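Glutamate receptor 1 (Adineta vaga, PDB 4IO2) probably forms a ligand-gated ion channel, of which this piece is the extracellular ligand-binding domain, here holding L-glutamate between its two lobes. Local coordinates at residues 134-139 against 160-165; 155-160 against 171-176; 15-20 against 83-88. One frame throughout, in Å; residues are numbered along the deposited sequence. Where two conformers were deposited one is given.

Interaction 1: 134-139 against 160-165. With GLU (glutamic acid), chain E.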
# COMPACT_ATOMS: atom_id res chain seq x y z
N GLY A 134 -9.76 21.33 14.19
CA GLY A 134 -9.23 22.05 13.03
C GLY A 134 -8.89 21.08 11.90
O GLY A 134 -8.35 20.01 12.13
N ILE A 135 -9.29 21.44 10.69
CA ILE A 135 -9.02 20.63 9.52
C ILE A 135 -8.46 21.49 8.39
O ILE A 135 -9.03 22.48 8.02
CB ILE A 135 -10.29 19.89 9.04
CG1 ILE A 135 -10.83 18.89 10.09
CG2 ILE A 135 -10.03 19.19 7.66
CD1 ILE A 135 -10.07 17.64 10.29
N ARG A 136 -7.31 21.08 7.83
CA ARG A 136 -6.75 21.73 6.64
C ARG A 136 -7.57 21.42 5.39
O ARG A 136 -7.73 20.28 4.96
CB ARG A 136 -5.30 21.31 6.44
CG ARG A 136 -4.36 21.86 7.49
CD ARG A 136 -2.99 21.20 7.40
NE ARG A 136 -3.08 19.81 7.91
CZ ARG A 136 -2.33 18.80 7.55
NH1 ARG A 136 -1.43 18.96 6.56
NH2 ARG A 136 -2.46 17.64 8.16
N ILE A 137 -8.13 22.48 4.83
CA ILE A 137 -8.92 22.38 3.62
C ILE A 137 -8.10 21.72 2.49
O ILE A 137 -6.91 21.98 2.32
CB ILE A 137 -9.40 23.81 3.23
CG1 ILE A 137 -10.36 24.41 4.28
CG2 ILE A 137 -9.95 23.81 1.84
CD1 ILE A 137 -11.65 23.72 4.38
N GLY A 138 -8.74 20.86 1.72
CA GLY A 138 -8.10 20.26 0.54
C GLY A 138 -7.16 19.12 0.86
O GLY A 138 -6.37 18.71 0.03
N THR A 139 -7.20 18.63 2.08
CA THR A 139 -6.50 17.43 2.45
C THR A 139 -7.50 16.25 2.47
O THR A 139 -8.73 16.41 2.59
CB THR A 139 -5.78 17.51 3.82
OG1 THR A 139 -6.74 17.70 4.87
CG2 THR A 139 -4.78 18.64 3.86
N LYS A 160 -5.74 26.84 6.66
CA LYS A 160 -5.18 27.06 5.34
C LYS A 160 -3.80 26.45 5.12
O LYS A 160 -3.29 26.41 4.00
CB LYS A 160 -5.08 28.56 5.06
CG LYS A 160 -6.42 29.27 5.08
CD LYS A 160 -6.28 30.76 4.77
CE LYS A 160 -7.66 31.43 4.66
NZ LYS A 160 -7.59 32.84 4.22
N SER A 161 -3.18 25.97 6.18
CA SER A 161 -1.78 25.51 6.11
C SER A 161 -1.38 24.76 7.35
O SER A 161 -2.10 24.81 8.35
CB SER A 161 -0.84 26.71 6.00
OG SER A 161 -0.89 27.45 7.21
N ARG A 162 -0.27 24.02 7.28
CA ARG A 162 0.30 23.43 8.47
C ARG A 162 0.62 24.48 9.54
O ARG A 162 0.34 24.29 10.72
CB ARG A 162 1.53 22.61 8.13
CG ARG A 162 1.19 21.35 7.35
CD ARG A 162 2.42 20.49 7.14
NE ARG A 162 2.13 19.31 6.33
CZ ARG A 162 2.17 19.24 5.00
NH1 ARG A 162 2.56 20.25 4.25
NH2 ARG A 162 1.82 18.10 4.44
N GLN A 163 1.19 25.59 9.12
CA GLN A 163 1.52 26.63 10.07
C GLN A 163 0.28 27.11 10.84
O GLN A 163 0.36 27.30 12.05
CB GLN A 163 2.22 27.80 9.40
CG GLN A 163 2.85 28.77 10.39
CD GLN A 163 4.01 28.15 11.14
OE1 GLN A 163 4.96 27.65 10.54
NE2 GLN A 163 3.94 28.16 12.46
N GLU A 164 -0.85 27.29 10.17
CA GLU A 164 -2.07 27.69 10.87
C GLU A 164 -2.51 26.57 11.84
O GLU A 164 -3.02 26.87 12.93
CB GLU A 164 -3.19 28.09 9.89
CG GLU A 164 -4.06 29.22 10.41
CD GLU A 164 -5.34 29.48 9.63
OE1 GLU A 164 -5.49 28.97 8.51
OE2 GLU A 164 -6.19 30.24 10.15
N MET A 165 -2.34 25.31 11.44
CA MET A 165 -2.68 24.20 12.33
C MET A 165 -1.84 24.33 13.61
O MET A 165 -2.37 24.27 14.70
CB MET A 165 -2.49 22.86 11.62
CG MET A 165 -2.85 21.64 12.39
SD MET A 165 -2.67 20.18 11.35
CE MET A 165 -0.90 20.15 10.99
N GLU E . -1.39 13.55 2.35
CA GLU E . -2.43 14.56 2.53
C GLU E . -3.23 14.74 1.24
O GLU E . -2.79 14.25 0.18
CB GLU E . -1.86 15.92 2.96
CG GLU E . -1.02 15.93 4.24
CD GLU E . -1.80 15.70 5.54
OE1 GLU E . -3.03 15.66 5.49
OE2 GLU E . -1.15 15.63 6.62
OXT GLU E . -4.32 15.36 1.30
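Arg136, at the end of strand 134-136, sends its side chain across the start of helix 162-170, where Met165 and Arg162 receive it, and it buries far more surface here than any other residue. Its aliphatic part runs alongside the backbone of Ser161, with Arg136 CG 3.8 Å from Ser161 O. A bend at chi3 (-73°) then turns the guanidinium toward the bound glutamate. Two groups lie over the opposite faces of that plane: Met165 CE, 3.7 Å above one, and Thr139 CG2, 4.2 Å above the other, both displaced toward the rim. Met165 has CG anti to its backbone N (chi1 -177°), which directs the chain toward Arg136 and puts Met165 SD 3.5 Å from Arg136 NE; a bend at its chi3 lays CE over the guanidinium.

The edge of the guanidinium is left to polar partners. Arg136 NH2 donates to OE2 of the bound glutamate at 2.9 Å, with an N-H...O angle of 154°, and also reaches Phe178 O. Arg162 stretches beside this group, Arg162 NE 3.6 Å from Arg136 NH1, which lies over one face of the Arg162 guanidinium. The main polar partner of Arg162 is Tyr67, which accepts from NH2; Arg162 NH2 also packs 3.6 Å from ligand CG.

Both segments are braced internally. Ser161 OG, at the N-cap, accepts from Glu164 N at 3.0 Å, while Thr139 OG1 bonds back to Arg136 O across a type II turn.

No hydrogen bond joins the two segments. The Arg136 guanidinium is set by Met165 and Thr139 over its faces and by the bonds of NH2 to the ligand and Phe178. Arg136 thus binds the carboxylate directly, and the nearby charge of Arg162 may add a favourable field for the anion.

Interaction 2: 155-160 against 171-176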
# COMPACT_ATOMS: atom_id res chain seq x y z
N ASN A 155 -18.41 21.91 9.30
CA ASN A 155 -18.48 22.60 10.58
C ASN A 155 -17.22 22.40 11.43
O ASN A 155 -17.20 22.69 12.62
CB ASN A 155 -19.73 22.20 11.36
CG ASN A 155 -19.76 20.72 11.67
OD1 ASN A 155 -18.78 20.00 11.49
ND2 ASN A 155 -20.91 20.25 12.13
N PHE A 156 -16.15 21.90 10.83
CA PHE A 156 -14.83 21.94 11.47
C PHE A 156 -14.31 23.38 11.48
O PHE A 156 -14.83 24.19 10.78
CB PHE A 156 -13.86 21.05 10.74
CG PHE A 156 -13.75 21.32 9.27
CD1 PHE A 156 -12.89 22.27 8.80
CD2 PHE A 156 -14.45 20.57 8.38
CE1 PHE A 156 -12.72 22.45 7.41
CE2 PHE A 156 -14.32 20.77 7.01
CZ PHE A 156 -13.50 21.72 6.53
N TYR A 157 -13.25 23.66 12.26
CA TYR A 157 -12.50 24.93 12.14
C TYR A 157 -11.54 24.86 10.95
O TYR A 157 -10.68 24.00 10.92
CB TYR A 157 -11.67 25.17 13.43
CG TYR A 157 -11.02 26.53 13.47
CD1 TYR A 157 -9.74 26.72 12.98
CD2 TYR A 157 -11.64 27.61 14.09
CE1 TYR A 157 -9.14 27.94 13.02
CE2 TYR A 157 -11.03 28.85 14.12
CZ TYR A 157 -9.78 29.01 13.62
OH TYR A 157 -9.18 30.24 13.69
N PRO A 158 -11.70 25.79 9.97
CA PRO A 158 -10.92 25.63 8.71
C PRO A 158 -9.47 26.11 8.84
O PRO A 158 -9.23 27.16 9.45
CB PRO A 158 -11.70 26.49 7.72
CG PRO A 158 -12.33 27.61 8.66
CD PRO A 158 -12.70 26.88 9.93
N LEU A 159 -8.52 25.37 8.30
CA LEU A 159 -7.10 25.74 8.35
C LEU A 159 -6.54 25.81 6.92
O LEU A 159 -6.83 24.93 6.10
CB LEU A 159 -6.30 24.75 9.16
CG LEU A 159 -6.78 24.52 10.61
CD1 LEU A 159 -6.22 23.17 11.14
CD2 LEU A 159 -6.42 25.73 11.46
N LYS A 160 -5.74 26.84 6.66
CA LYS A 160 -5.18 27.06 5.34
C LYS A 160 -3.80 26.45 5.12
O LYS A 160 -3.29 26.41 4.00
CB LYS A 160 -5.08 28.56 5.06
CG LYS A 160 -6.42 29.27 5.08
CD LYS A 160 -6.28 30.76 4.77
CE LYS A 160 -7.66 31.43 4.66
NZ LYS A 160 -7.59 32.84 4.22
N ALA A 171 -2.25 28.21 20.40
CA ALA A 171 -2.96 29.39 20.90
C ALA A 171 -4.26 29.03 21.58
O ALA A 171 -4.93 29.92 22.11
CB ALA A 171 -3.20 30.38 19.79
N GLY A 172 -4.60 27.75 21.63
CA GLY A 172 -5.80 27.27 22.29
C GLY A 172 -7.09 27.52 21.53
O GLY A 172 -8.19 27.44 22.10
N ILE A 173 -6.99 27.73 20.21
CA ILE A 173 -8.17 27.99 19.40
C ILE A 173 -8.83 26.67 19.00
O ILE A 173 -10.05 26.58 18.86
CB ILE A 173 -7.79 28.73 18.12
CG1 ILE A 173 -7.24 30.11 18.46
CG2 ILE A 173 -8.99 28.88 17.20
CD1 ILE A 173 -6.53 30.79 17.32
N ILE A 174 -8.01 25.65 18.75
CA ILE A 174 -8.54 24.31 18.54
C ILE A 174 -7.89 23.34 19.52
O ILE A 174 -6.83 23.64 20.11
CB ILE A 174 -8.29 23.83 17.07
CG1 ILE A 174 -6.79 23.90 16.72
CG2 ILE A 174 -9.13 24.68 16.14
CD1 ILE A 174 -6.48 23.39 15.26
N ASP A 175 -8.52 22.20 19.73
CA ASP A 175 -7.95 21.18 20.62
C ASP A 175 -7.27 20.06 19.86
O ASP A 175 -6.38 19.41 20.42
CB ASP A 175 -9.05 20.60 21.52
CG ASP A 175 -9.60 21.61 22.51
OD1 ASP A 175 -8.80 22.41 23.05
OD2 ASP A 175 -10.85 21.62 22.64
N VAL A 176 -7.69 19.79 18.61
CA VAL A 176 -7.11 18.70 17.84
C VAL A 176 -7.08 19.09 16.37
O VAL A 176 -7.85 19.93 15.90
CB VAL A 176 -7.90 17.38 17.98
CG1 VAL A 176 -7.88 16.85 19.39
CG2 VAL A 176 -9.35 17.57 17.50
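The Tyr157 ring meets two isoleucine methyls on the same side of its plane, one near each end. At the phenol end Ile173 CG2 is 3.7 Å from Tyr157 CZ and 4.1 Å from the ring centroid, 30° off the normal, which makes it an off-centre CH-pi contact. At the backbone end Ile174 CG2 is 3.7 Å from Tyr157 CB and about as near to CG and CD1. Both methyls approach obliquely. Ile174 as a whole runs at about a right angle to the tyrosine, whereas Ile173 slants across it.

Tyr157 reaches this position with CG anti to the backbone N (chi1 -173°), which extends the ring outward from strand 157-159. Ile174 divides its branches between two partners: with chi1 at 56° its CG1 stands between the backbone N and the carbonyl carbon, carrying CD1 toward Leu159 while CG2 serves the tyrosine. Leu159 CD1 and Ile174 CD1 meet tip to tip at 4.1 Å, and the other leucine methyl, CD2, lies in the plane of the Tyr157 ring at its edge. The contact is entirely apolar, with Ile173 on its exposed side and Leu159 and Ile174 buried.

Strand 134-136, helix 140-148 and strand 157-159 form a beta-alpha-beta unit of the second lobe. Helix 162-170 follows and ends in a Schellman motif at Gly172, after which the chain leads Ile173 and Ile174 to the Tyr157 ring. The contact thus packs this loop against strand 157-159, while Met165, Ser168 and Leu169 of the helix close the buried side and Asp175, salt-bridged to Arg132 and Arg112, anchors the loop.

Interaction 3: 15-20 against 83-88. With GLU (glutamic acid), chain E.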
# COMPACT_ATOMS: atom_id res chain seq x y z
N ILE A 15 5.50 19.85 -3.60
CA ILE A 15 4.76 20.69 -2.65
C ILE A 15 5.48 20.67 -1.30
O ILE A 15 5.90 19.63 -0.81
CB ILE A 15 3.28 20.22 -2.56
CG1 ILE A 15 2.47 21.09 -1.63
CG2 ILE A 15 3.13 18.73 -2.18
CD1 ILE A 15 0.96 20.88 -1.73
N GLU A 16 5.65 21.84 -0.72
CA GLU A 16 6.40 21.96 0.52
C GLU A 16 5.78 21.11 1.64
O GLU A 16 4.60 21.24 1.95
CB GLU A 16 6.49 23.44 0.94
CG GLU A 16 7.34 23.67 2.19
CD GLU A 16 7.57 25.11 2.56
OE1 GLU A 16 7.08 26.00 1.83
OE2 GLU A 16 8.24 25.37 3.60
N SER A 17 6.63 20.31 2.29
CA SER A 17 6.21 19.47 3.41
C SER A 17 7.47 18.84 3.98
O SER A 17 8.01 17.91 3.38
CB SER A 17 5.28 18.37 2.96
OG SER A 17 4.86 17.65 4.09
N VAL A 18 7.98 19.33 5.11
CA VAL A 18 9.17 18.76 5.69
C VAL A 18 8.90 17.40 6.25
O VAL A 18 7.89 17.18 6.89
CB VAL A 18 9.85 19.69 6.75
CG1 VAL A 18 10.12 21.05 6.17
CG2 VAL A 18 9.01 19.85 8.06
N PRO A 19 9.84 16.44 6.03
CA PRO A 19 11.11 16.42 5.30
C PRO A 19 11.00 15.77 3.91
O PRO A 19 12.01 15.31 3.37
CB PRO A 19 11.98 15.59 6.24
CG PRO A 19 11.00 14.47 6.62
CD PRO A 19 9.65 15.16 6.75
N PHE A 20 9.80 15.73 3.34
CA PHE A 20 9.59 15.29 1.97
C PHE A 20 10.18 16.30 0.99
O PHE A 20 11.02 15.93 0.13
CB PHE A 20 8.11 15.08 1.69
CG PHE A 20 7.57 13.73 2.17
CD1 PHE A 20 8.00 12.56 1.58
CD2 PHE A 20 6.70 13.65 3.24
CE1 PHE A 20 7.51 11.32 2.01
CE2 PHE A 20 6.20 12.43 3.70
CZ PHE A 20 6.61 11.27 3.07
N ILE A 83 4.89 14.62 -7.37
CA ILE A 83 5.49 13.73 -6.39
C ILE A 83 5.51 14.38 -5.04
O ILE A 83 6.02 15.50 -4.88
CB ILE A 83 6.93 13.31 -6.77
CG1 ILE A 83 6.99 12.68 -8.17
CG2 ILE A 83 7.44 12.33 -5.74
CD1 ILE A 83 8.42 12.35 -8.63
N GLY A 84 4.97 13.68 -4.05
CA GLY A 84 4.97 14.18 -2.70
C GLY A 84 4.22 13.25 -1.78
O GLY A 84 3.94 12.07 -2.08
N ASP A 85 3.90 13.77 -0.60
CA ASP A 85 3.06 13.08 0.39
C ASP A 85 1.60 13.28 0.03
O ASP A 85 0.86 13.95 0.74
CB ASP A 85 3.37 13.56 1.82
CG ASP A 85 3.37 15.09 2.01
OD1 ASP A 85 3.49 15.86 1.06
OD2 ASP A 85 3.30 15.53 3.20
N ILE A 86 1.21 12.69 -1.12
CA ILE A 86 -0.09 12.91 -1.73
C ILE A 86 -0.91 11.64 -1.61
O ILE A 86 -0.56 10.59 -2.18
CB ILE A 86 0.05 13.29 -3.22
CG1 ILE A 86 0.96 14.50 -3.41
CG2 ILE A 86 -1.28 13.58 -3.81
CD1 ILE A 86 1.46 14.67 -4.85
N THR A 87 -1.96 11.70 -0.79
CA THR A 87 -2.79 10.55 -0.55
C THR A 87 -3.63 10.14 -1.75
O THR A 87 -4.28 10.96 -2.39
CB THR A 87 -3.69 10.80 0.67
OG1 THR A 87 -2.87 11.18 1.78
CG2 THR A 87 -4.51 9.56 1.06
N VAL A 88 -3.66 8.84 -2.04
CA VAL A 88 -4.50 8.27 -3.10
C VAL A 88 -5.91 8.17 -2.55
O VAL A 88 -6.15 7.51 -1.54
CB VAL A 88 -3.97 6.90 -3.50
CG1 VAL A 88 -4.82 6.34 -4.63
CG2 VAL A 88 -2.49 7.00 -3.93
N GLU E . -1.39 13.55 2.35
CA GLU E . -2.43 14.56 2.53
C GLU E . -3.23 14.74 1.24
O GLU E . -2.79 14.25 0.18
CB GLU E . -1.86 15.92 2.96
CG GLU E . -1.02 15.93 4.24
CD GLU E . -1.80 15.70 5.54
OE1 GLU E . -3.03 15.66 5.49
OE2 GLU E . -1.15 15.63 6.62
OXT GLU E . -4.32 15.36 1.30
O HOH W 1 6.54 17.23 -2.89
O HOH W 2 5.74 16.90 -0.28
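Asp85 CB lies over one face of the Phe20 ring in a CH-pi contact, 4.0 Å from the centroid and 30° off the normal. Phe20 also makes edge-to-face pairs with Phe242 and Tyr40. The Asp85 carboxylate is inclined 35° to the ring and bonded at both oxygens. Ser17 OG, carried by a side chain extended away from its backbone N (chi1 -177°), donates to Asp85 OD2 at 2.8 Å on the syn side, tilted from the carboxylate plane. OD1 is bonded by Tyr67 OH, and water 2 lies 2.8 Å from Asp85 OD1 and beside Ile15 O. Weakly, OD2 also pairs with Arg162. A second bridge follows the backbones: water 1 accepts from Ile15 N at 2.9 Å and is 2.7 Å from Ile83 O.

Asp85, the centre of an inverse gamma turn, directs its carbonyl to the ligand, whose N donates to Asp85 O at 2.8 Å and to Thr87 OG1 at 2.9 Å. Thr87 N returns a nearly straight bond to ligand O at 2.9 Å. These groups, with Arg92, are the first lobe's share of the head-group grip, completed by Asp180, as is typical of an ionotropic glutamate receptor's clamshell.

How the interactions relate
Interaction 3 is fully buried near the centre of the chain, in the first lobe; interactions 1 and 2 are partly buried in the second. The latter two hold adjoining elements: strands 134-136 and 157-159 are neighbours in a parallel sheet, and helix 162-170, which begins in interaction 1, joins the two segments of interaction 2 in the chain. Chemistry follows distance from the cleft. The polar bonds of interaction 1 go to the ligand carboxylate and to residues outside, whereas interaction 3 has a direct Ser17–Asp85 bond and waters besides its hold on the head group; the two meet through a weak, long ion pair of Arg162 and Asp85. Interaction 2 is purely apolar, its centre about 22 Å from that of interaction 3.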